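Local structure of fatty acyl CoA synthetase FADD13 (FATTY-ACYL-CoA SYNTHETASE) (Mycobacterium tuberculosis, 3R44) at residues M49-L60 with C83-L91; F345-D353 with W391-I400. The protein belongs to the ANL superfamily of AMP-binding enzymes, a fatty acyl-CoA synthetase by name, with a large N-terminal region followed by a small C-terminal domain. All coordinates share one frame; numbering follows the deposited sequence.

How the interactions relate
Following the chain from the N terminus, interaction 1 comes first: helix 46-62 leads through strand 70-74 into helix 79-91, and the two helices meet, closing a loop of 22 residues beside the four-stranded parallel sheet that includes strands 70-74 and 94-97. Much later, interaction 2 brings strand 346-351 against strands 391-394 and 396-400; the 37 residues in between contain strand 364-369, which lies between 346-351 and 391-394 in an antiparallel sheet. The first loop is closed before the second opens, so they stand in series, neither nested nor crossed. Their centres are 37 Å apart and their nearest atoms about 17 Å, so each ties together its own region of the fold.

Interaction 1 (M49-L60 with C83-L91); sequences MNALANRCADVL and CLFYGAAKL
Lys90 reaches from helix 79-91 to two asparagines one turn apart on helix 46-62. Lys90 NZ donates to Asn50 OD1 at 2.8 Å, tilted 25° from the amide's carbonyl plane, and more weakly to Asn54 OD1 at 3.2 Å. The aliphatic chain is extended as far as CE, which lies against the methyl of Ala53 (Ala53 CB to Lys90 CE 3.8 Å), and then bends at its last torsion (chi4 -103°), which turns the ammonium group toward both amide oxygens. Glu162 completes the cluster, forming a salt bridge with Lys90 and accepting from ND2 of both asparagines.

Away from this polar end the crossing helices need small residues, because their axes come within 7.4 Å. Gly87 has no side chain, and its CA lies 3.4 Å from Ala53 O; Ala53 itself is a short knob seated among Cys83, Tyr86, Gly87 and Lys90. In return, Cys83 fits between Met49, Leu52, Ala53 and Cys56, its SG 3.6 Å from Met49 CG. Met49 CG is anti to the backbone N (chi1 -172°), and the turn about the CG-SD bond carries CE to 3.9 Å from Tyr86 CE2. At the far end the longer Leu60 fills the hole bounded by Leu84, Gly87, Ala88 and Leu91.

Helix 79-91 is the connection of a beta-alpha-beta unit between the adjacent parallel strands 70-74 and 94-97, and helix 46-62 packs against it. Chemically, a buried ammonium shared by two amides and a carboxylate is probably stabilised in its charged form, while most of the remaining contact is close van der Waals packing.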
loop_
_atom_site.group_PDB
_atom_site.type_symbol
_atom_site.label_atom_id
_atom_site.label_comp_id
_atom_site.label_asym_id
_atom_site.label_seq_id
_atom_site.Cartn_x
_atom_site.Cartn_y
_atom_site.Cartn_z
ATOM N N MET A 49 -10.500 15.635 -17.727
ATOM C CA MET A 49 -10.519 15.016 -16.444
ATOM C C MET A 49 -11.002 16.045 -15.386
ATOM O O MET A 49 -11.782 15.694 -14.486
ATOM C CB MET A 49 -9.136 14.510 -16.070
ATOM C CG MET A 49 -9.207 13.681 -14.809
ATOM S SD MET A 49 -7.869 12.502 -14.787
ATOM C CE MET A 49 -6.717 13.447 -13.849
ATOM N N ASN A 50 -10.475 17.275 -15.452
ATOM C CA ASN A 50 -10.899 18.319 -14.532
ATOM C C ASN A 50 -12.428 18.544 -14.661
ATOM O O ASN A 50 -13.153 18.656 -13.648
ATOM C CB ASN A 50 -10.142 19.646 -14.714
ATOM C CG ASN A 50 -10.459 20.623 -13.627
ATOM O OD1 ASN A 50 -10.206 20.345 -12.438
ATOM N ND2 ASN A 50 -11.145 21.697 -13.977
ATOM N N ALA A 51 -12.942 18.578 -15.896
ATOM C CA ALA A 51 -14.382 18.750 -16.119
ATOM C C ALA A 51 -15.194 17.595 -15.545
ATOM O O ALA A 51 -16.203 17.796 -14.915
ATOM C CB ALA A 51 -14.683 18.931 -17.590
ATOM N N LEU A 52 -14.706 16.383 -15.651
ATOM C CA LEU A 52 -15.436 15.271 -15.064
ATOM C C LEU A 52 -15.365 15.319 -13.525
ATOM O O LEU A 52 -16.325 14.945 -12.857
ATOM C CB LEU A 52 -14.861 13.936 -15.507
ATOM C CG LEU A 52 -15.546 12.679 -15.017
ATOM C CD1 LEU A 52 -17.013 12.654 -15.361
ATOM C CD2 LEU A 52 -14.894 11.447 -15.714
ATOM N N ALA A 53 -14.219 15.694 -12.962
ATOM C CA ALA A 53 -14.160 15.925 -11.513
ATOM C C ALA A 53 -15.201 16.947 -11.047
ATOM O O ALA A 53 -15.829 16.781 -9.989
ATOM C CB ALA A 53 -12.716 16.344 -11.075
ATOM N N ASN A 54 -15.414 17.997 -11.844
ATOM C CA ASN A 54 -16.423 18.987 -11.532
ATOM C C ASN A 54 -17.818 18.397 -11.574
ATOM O O ASN A 54 -18.643 18.691 -10.713
ATOM C CB ASN A 54 -16.355 20.184 -12.474
ATOM C CG ASN A 54 -15.145 21.055 -12.199
ATOM O OD1 ASN A 54 -14.502 20.886 -11.187
ATOM N ND2 ASN A 54 -14.781 21.926 -13.148
ATOM N N ARG A 55 -18.085 17.612 -12.599
ATOM C CA ARG A 55 -19.363 16.861 -12.651
ATOM C C ARG A 55 -19.555 15.910 -11.449
ATOM O O ARG A 55 -20.652 15.845 -10.898
ATOM C CB ARG A 55 -19.502 16.118 -13.983
ATOM C CG ARG A 55 -19.676 17.075 -15.181
ATOM C CD ARG A 55 -20.237 16.422 -16.425
ATOM N NE ARG A 55 -19.288 16.717 -17.488
ATOM C CZ ARG A 55 -19.384 17.659 -18.428
ATOM N NH1 ARG A 55 -20.486 18.398 -18.582
ATOM N NH2 ARG A 55 -18.357 17.811 -19.276
ATOM N N CYS A 56 -18.492 15.214 -11.027
ATOM C CA CYS A 56 -18.530 14.363 -9.843
ATOM C C CYS A 56 -18.875 15.203 -8.603
ATOM O O CYS A 56 -19.698 14.792 -7.775
ATOM C CB CYS A 56 -17.214 13.629 -9.625
ATOM S SG CYS A 56 -17.006 12.280 -10.829
ATOM N N ALA A 57 -18.249 16.375 -8.492
ATOM C CA ALA A 57 -18.509 17.264 -7.373
ATOM C C ALA A 57 -19.965 17.737 -7.361
ATOM O O ALA A 57 -20.575 17.859 -6.277
ATOM C CB ALA A 57 -17.580 18.451 -7.425
ATOM N N ASP A 58 -20.491 18.012 -8.555
ATOM C CA ASP A 58 -21.885 18.423 -8.724
ATOM C C ASP A 58 -22.833 17.324 -8.243
ATOM O O ASP A 58 -23.796 17.597 -7.480
ATOM C CB ASP A 58 -22.179 18.852 -10.179
ATOM C CG ASP A 58 -23.569 19.515 -10.346
ATOM O OD1 ASP A 58 -23.908 20.385 -9.509
ATOM O OD2 ASP A 58 -24.300 19.203 -11.322
ATOM N N VAL A 59 -22.544 16.095 -8.651
ATOM C CA VAL A 59 -23.320 14.917 -8.227
ATOM C C VAL A 59 -23.236 14.736 -6.714
ATOM O O VAL A 59 -24.252 14.545 -6.046
ATOM C CB VAL A 59 -22.887 13.627 -8.947
ATOM C CG1 VAL A 59 -23.539 12.366 -8.295
ATOM C CG2 VAL A 59 -23.156 13.716 -10.446
ATOM N N LEU A 60 -22.041 14.813 -6.139
ATOM C CA LEU A 60 -21.966 14.717 -4.692
ATOM C C LEU A 60 -22.682 15.807 -3.919
ATOM O O LEU A 60 -23.377 15.516 -2.904
ATOM C CB LEU A 60 -20.506 14.621 -4.239
ATOM C CG LEU A 60 -19.661 13.435 -4.700
ATOM C CD1 LEU A 60 -18.192 13.760 -4.332
ATOM C CD2 LEU A 60 -20.072 12.079 -4.085
ATOM N N CYS A 83 -12.013 10.658 -10.549
ATOM C CA CYS A 83 -12.696 11.941 -10.637
ATOM C C CYS A 83 -13.627 12.096 -9.447
ATOM O O CYS A 83 -13.915 13.212 -9.026
ATOM C CB CYS A 83 -13.400 12.113 -11.956
ATOM S SG CYS A 83 -12.180 12.364 -13.305
ATOM N N LEU A 84 -14.051 10.972 -8.854
ATOM C CA LEU A 84 -14.853 11.050 -7.589
ATOM C C LEU A 84 -13.990 11.519 -6.446
ATOM O O LEU A 84 -14.429 12.321 -5.582
ATOM C CB LEU A 84 -15.514 9.726 -7.212
ATOM C CG LEU A 84 -16.807 9.540 -8.002
ATOM C CD1 LEU A 84 -17.282 8.045 -8.025
ATOM C CD2 LEU A 84 -17.959 10.469 -7.554
ATOM N N PHE A 85 -12.781 10.991 -6.423
ATOM C CA PHE A 85 -11.799 11.394 -5.463
ATOM C C PHE A 85 -11.458 12.908 -5.596
ATOM O O PHE A 85 -11.466 13.650 -4.593
ATOM C CB PHE A 85 -10.523 10.552 -5.594
ATOM C CG PHE A 85 -9.506 10.862 -4.556
ATOM C CD1 PHE A 85 -9.548 10.236 -3.289
ATOM C CD2 PHE A 85 -8.546 11.814 -4.779
ATOM C CE1 PHE A 85 -8.583 10.525 -2.288
ATOM C CE2 PHE A 85 -7.600 12.149 -3.749
ATOM C CZ PHE A 85 -7.622 11.487 -2.516
ATOM N N TYR A 86 -11.134 13.327 -6.809
ATOM C CA TYR A 86 -10.887 14.727 -7.091
ATOM C C TYR A 86 -12.093 15.639 -6.817
ATOM O O TYR A 86 -11.924 16.757 -6.313
ATOM C CB TYR A 86 -10.424 14.934 -8.509
ATOM C CG TYR A 86 -8.979 14.553 -8.759
ATOM C CD1 TYR A 86 -7.940 15.193 -8.059
ATOM C CD2 TYR A 86 -8.639 13.607 -9.714
ATOM C CE1 TYR A 86 -6.565 14.882 -8.336
ATOM C CE2 TYR A 86 -7.319 13.304 -9.980
ATOM C CZ TYR A 86 -6.292 13.927 -9.270
ATOM O OH TYR A 86 -4.979 13.673 -9.526
ATOM N N GLY A 87 -13.284 15.183 -7.200
ATOM C CA GLY A 87 -14.514 15.900 -6.970
ATOM C C GLY A 87 -14.742 16.095 -5.486
ATOM O O GLY A 87 -15.019 17.202 -5.007
ATOM N N ALA A 88 -14.613 15.015 -4.706
ATOM C CA ALA A 88 -14.698 15.139 -3.239
ATOM C C ALA A 88 -13.657 16.123 -2.668
ATOM O O ALA A 88 -14.010 16.945 -1.791
ATOM C CB ALA A 88 -14.543 13.751 -2.541
ATOM N N ALA A 89 -12.416 16.031 -3.158
ATOM C CA ALA A 89 -11.335 16.961 -2.765
ATOM C C ALA A 89 -11.735 18.446 -2.951
ATOM O O ALA A 89 -11.571 19.278 -2.053
ATOM C CB ALA A 89 -10.023 16.625 -3.519
ATOM N N LYS A 90 -12.316 18.776 -4.102
ATOM C CA LYS A 90 -12.753 20.141 -4.385
ATOM C C LYS A 90 -13.823 20.615 -3.411
ATOM O O LYS A 90 -13.879 21.801 -3.105
ATOM C CB LYS A 90 -13.294 20.266 -5.801
ATOM C CG LYS A 90 -12.189 20.067 -6.879
ATOM C CD LYS A 90 -12.867 20.141 -8.266
ATOM C CE LYS A 90 -11.935 19.705 -9.376
ATOM N NZ LYS A 90 -11.485 20.891 -10.005
ATOM N N LEU A 91 -14.674 19.700 -2.950
ATOM C CA LEU A 91 -15.727 20.006 -1.960
ATOM C C LEU A 91 -15.324 19.995 -0.501
ATOM O O LEU A 91 -16.117 20.429 0.370
ATOM C CB LEU A 91 -16.886 18.995 -2.119
ATOM C CG LEU A 91 -17.624 18.973 -3.450
ATOM C CD1 LEU A 91 -18.637 17.841 -3.451
ATOM C CD2 LEU A 91 -18.339 20.288 -3.692
#

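Interaction 2 (F345-D353 with W391-I400); sequences FTDVAVRGD and WFRTGDIGEI
Trp391 brings the outer, six-membered part of its indole up to strand 346-351, where Asp347 and Ala349 leave room for it. Trp391 CZ3 comes 3.7 Å from Asp347 O. Trp391 CH2 is 3.9 Å from Ala349 CB, the ring meeting this surface obliquely. The small alanine suits the place, since its methyl is a low bump that lets the broad ring approach the backbone. On the opposite side of Ala349 CA, at 3.7 Å, sits Ile400 CD1. Ile400 CD1 fills the shallow hollow between the two valines, 4.0 Å from Val350 CG1, with Val348 CG1 somewhat farther off. Val350 CG1 also rests 3.9 Å from Gly398 O.

Strands 346-351 and 391-394 belong to one antiparallel sheet but are not neighbours in it: strand 364-369 runs between them, so no backbone bonds join them and side chains reach across, Trp391 touching backbone as well, with N-to-C directions 56° apart. At Gly395 the second segment turns a corner, marked by an ST turn in which Thr394 OG1 accepts from Asp396 N, and strand 396-400 goes on to pair with strand 406-410.

At the end of strand 346-351, Arg351 and Arg393 stack their guanidinium groups. Arg351 runs extended as far as NE and then turns its guanidinium at the last torsion, whereas Arg393 bends at chi3 (52°); the groups lie flat together, centres 3.7 Å apart and planes at 9°. Arg393 NH1 lies over the centre of the Arg351 plane, Arg351 NH1 toward the rim of its partner. The like charges are probably tolerated because Asp388 forms a salt bridge with Arg351 and Glu364 with Arg393.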
loop_
_atom_site.group_PDB
_atom_site.type_symbol
_atom_site.label_atom_id
_atom_site.label_comp_id
_atom_site.label_asym_id
_atom_site.label_seq_id
_atom_site.Cartn_x
_atom_site.Cartn_y
_atom_site.Cartn_z
ATOM N N PHE A 345 11.572 14.967 1.585
ATOM C CA PHE A 345 10.481 15.365 2.495
ATOM C C PHE A 345 10.127 14.320 3.557
ATOM O O PHE A 345 9.092 14.440 4.198
ATOM C CB PHE A 345 9.232 15.805 1.715
ATOM C CG PHE A 345 9.528 16.802 0.644
ATOM C CD1 PHE A 345 10.112 18.015 0.972
ATOM C CD2 PHE A 345 9.281 16.509 -0.684
ATOM C CE1 PHE A 345 10.457 18.960 -0.041
ATOM C CE2 PHE A 345 9.600 17.439 -1.689
ATOM C CZ PHE A 345 10.207 18.649 -1.378
ATOM N N THR A 346 11.001 13.332 3.736
ATOM C CA THR A 346 10.773 12.258 4.720
ATOM C C THR A 346 12.042 12.036 5.532
ATOM O O THR A 346 13.151 11.956 4.967
ATOM C CB THR A 346 10.296 10.921 4.068
ATOM O OG1 THR A 346 9.539 10.146 5.017
ATOM C CG2 THR A 346 11.460 10.080 3.599
ATOM N N ASP A 347 11.904 11.956 6.866
ATOM C CA ASP A 347 13.020 11.499 7.663
ATOM C C ASP A 347 12.689 10.104 8.186
ATOM O O ASP A 347 11.562 9.829 8.600
ATOM C CB ASP A 347 13.340 12.416 8.852
ATOM C CG ASP A 347 13.723 13.859 8.440
ATOM O OD1 ASP A 347 14.107 14.090 7.283
ATOM O OD2 ASP A 347 13.662 14.786 9.283
ATOM N N VAL A 348 13.650 9.206 8.177
ATOM C CA VAL A 348 13.385 7.809 8.588
ATOM C C VAL A 348 14.476 7.427 9.534
ATOM O O VAL A 348 15.622 7.761 9.269
ATOM C CB VAL A 348 13.412 6.840 7.373
ATOM C CG1 VAL A 348 13.252 5.363 7.850
ATOM C CG2 VAL A 348 12.390 7.285 6.269
ATOM N N ALA A 349 14.169 6.793 10.663
ATOM C CA ALA A 349 15.198 6.455 11.624
ATOM C C ALA A 349 14.753 5.168 12.310
ATOM O O ALA A 349 13.711 4.595 11.920
ATOM C CB ALA A 349 15.417 7.622 12.682
ATOM N N VAL A 350 15.526 4.721 13.290
ATOM C CA VAL A 350 15.155 3.567 14.123
ATOM C C VAL A 350 15.147 3.920 15.595
ATOM O O VAL A 350 16.087 4.551 16.085
ATOM C CB VAL A 350 16.065 2.337 13.836
ATOM C CG1 VAL A 350 15.719 1.712 12.474
ATOM C CG2 VAL A 350 17.496 2.726 13.955
ATOM N N ARG A 351 14.115 3.463 16.330
ATOM C CA ARG A 351 13.977 3.750 17.732
ATOM C C ARG A 351 14.387 2.511 18.491
ATOM O O ARG A 351 13.755 1.477 18.355
ATOM C CB ARG A 351 12.518 4.086 18.033
ATOM C CG ARG A 351 12.175 4.391 19.450
ATOM C CD ARG A 351 10.708 4.715 19.524
ATOM N NE ARG A 351 10.341 5.227 20.838
ATOM C CZ ARG A 351 10.148 4.501 21.923
ATOM N NH1 ARG A 351 10.303 3.177 21.921
ATOM N NH2 ARG A 351 9.817 5.140 23.053
ATOM N N GLY A 352 15.461 2.632 19.266
ATOM C CA GLY A 352 16.020 1.519 19.982
ATOM C C GLY A 352 15.155 1.117 21.158
ATOM O O GLY A 352 14.208 1.843 21.538
ATOM N N ASP A 353 15.478 -0.057 21.710
ATOM C CA ASP A 353 14.831 -0.605 22.907
ATOM C C ASP A 353 14.946 0.395 24.053
ATOM O O ASP A 353 14.044 0.484 24.895
ATOM N N TRP A 391 7.664 11.591 15.799
ATOM C CA TRP A 391 8.058 10.404 15.031
ATOM C C TRP A 391 6.954 9.360 15.123
ATOM O O TRP A 391 6.565 8.989 16.219
ATOM C CB TRP A 391 9.324 9.816 15.581
ATOM C CG TRP A 391 10.515 10.654 15.381
ATOM C CD1 TRP A 391 11.029 11.568 16.217
ATOM C CD2 TRP A 391 11.402 10.573 14.267
ATOM N NE1 TRP A 391 12.227 12.070 15.703
ATOM C CE2 TRP A 391 12.461 11.474 14.496
ATOM C CE3 TRP A 391 11.394 9.817 13.099
ATOM C CZ2 TRP A 391 13.490 11.675 13.577
ATOM C CZ3 TRP A 391 12.430 10.002 12.192
ATOM C CH2 TRP A 391 13.458 10.939 12.439
ATOM N N PHE A 392 6.460 8.928 13.962
ATOM C CA PHE A 392 5.462 7.880 13.872
ATOM C C PHE A 392 6.126 6.509 14.068
ATOM O O PHE A 392 7.060 6.187 13.357
ATOM C CB PHE A 392 4.742 7.893 12.521
ATOM C CG PHE A 392 3.832 6.743 12.351
ATOM C CD1 PHE A 392 2.628 6.681 13.043
ATOM C CD2 PHE A 392 4.158 5.700 11.521
ATOM C CE1 PHE A 392 1.820 5.579 12.944
ATOM C CE2 PHE A 392 3.348 4.625 11.403
ATOM C CZ PHE A 392 2.162 4.553 12.096
ATOM N N ARG A 393 5.646 5.727 15.019
ATOM C CA ARG A 393 6.177 4.392 15.254
ATOM C C ARG A 393 5.471 3.336 14.415
ATOM O O ARG A 393 4.263 3.056 14.590
ATOM C CB ARG A 393 6.046 4.058 16.719
ATOM C CG ARG A 393 6.830 5.040 17.589
ATOM C CD ARG A 393 6.713 4.835 19.095
ATOM N NE ARG A 393 6.999 3.469 19.513
ATOM C CZ ARG A 393 6.934 3.005 20.754
ATOM N NH1 ARG A 393 6.649 3.784 21.776
ATOM N NH2 ARG A 393 7.189 1.732 20.971
ATOM N N THR A 394 6.199 2.735 13.502
ATOM C CA THR A 394 5.582 1.841 12.537
ATOM C C THR A 394 5.214 0.474 13.120
ATOM O O THR A 394 4.351 -0.196 12.553
ATOM C CB THR A 394 6.503 1.593 11.298
ATOM O OG1 THR A 394 7.692 0.907 11.744
ATOM C CG2 THR A 394 6.906 2.910 10.603
ATOM N N GLY A 395 5.892 0.025 14.178
ATOM C CA GLY A 395 5.739 -1.316 14.683
ATOM C C GLY A 395 6.568 -2.321 13.894
ATOM O O GLY A 395 6.575 -3.518 14.205
ATOM N N ASP A 396 7.257 -1.835 12.853
ATOM C CA ASP A 396 8.100 -2.700 12.030
ATOM C C ASP A 396 9.530 -2.553 12.534
ATOM O O ASP A 396 9.931 -1.475 12.996
ATOM C CB ASP A 396 8.028 -2.272 10.562
ATOM C CG ASP A 396 6.651 -2.469 9.923
ATOM O OD1 ASP A 396 5.766 -3.214 10.421
ATOM O OD2 ASP A 396 6.447 -1.816 8.887
ATOM N N ILE A 397 10.319 -3.621 12.493
ATOM C CA ILE A 397 11.678 -3.578 12.965
ATOM C C ILE A 397 12.613 -3.569 11.756
ATOM O O ILE A 397 12.374 -4.293 10.759
ATOM C CB ILE A 397 12.011 -4.808 13.834
ATOM C CG1 ILE A 397 11.053 -4.916 15.022
ATOM C CG2 ILE A 397 13.505 -4.789 14.286
ATOM C CD1 ILE A 397 10.920 -3.650 15.862
ATOM N N GLY A 398 13.696 -2.826 11.847
ATOM C CA GLY A 398 14.640 -2.877 10.755
ATOM C C GLY A 398 16.022 -2.395 11.157
ATOM O O GLY A 398 16.311 -2.186 12.317
ATOM N N GLU A 399 16.869 -2.236 10.159
ATOM C CA GLU A 399 18.249 -1.809 10.377
ATOM C C GLU A 399 18.606 -0.822 9.284
ATOM O O GLU A 399 18.350 -1.098 8.130
ATOM C CB GLU A 399 19.222 -3.000 10.305
ATOM C CG GLU A 399 20.666 -2.582 10.665
ATOM C CD GLU A 399 21.611 -3.777 10.946
ATOM O OE1 GLU A 399 21.150 -4.945 10.919
ATOM O OE2 GLU A 399 22.813 -3.537 11.225
ATOM N N ILE A 400 19.224 0.295 9.638
ATOM C CA ILE A 400 19.706 1.263 8.682
ATOM C C ILE A 400 21.220 1.126 8.691
ATOM O O ILE A 400 21.849 1.310 9.733
ATOM C CB ILE A 400 19.218 2.681 8.989
ATOM C CG1 ILE A 400 17.688 2.706 9.083
ATOM C CG2 ILE A 400 19.725 3.690 7.940
ATOM C CD1 ILE A 400 17.110 4.059 9.494
#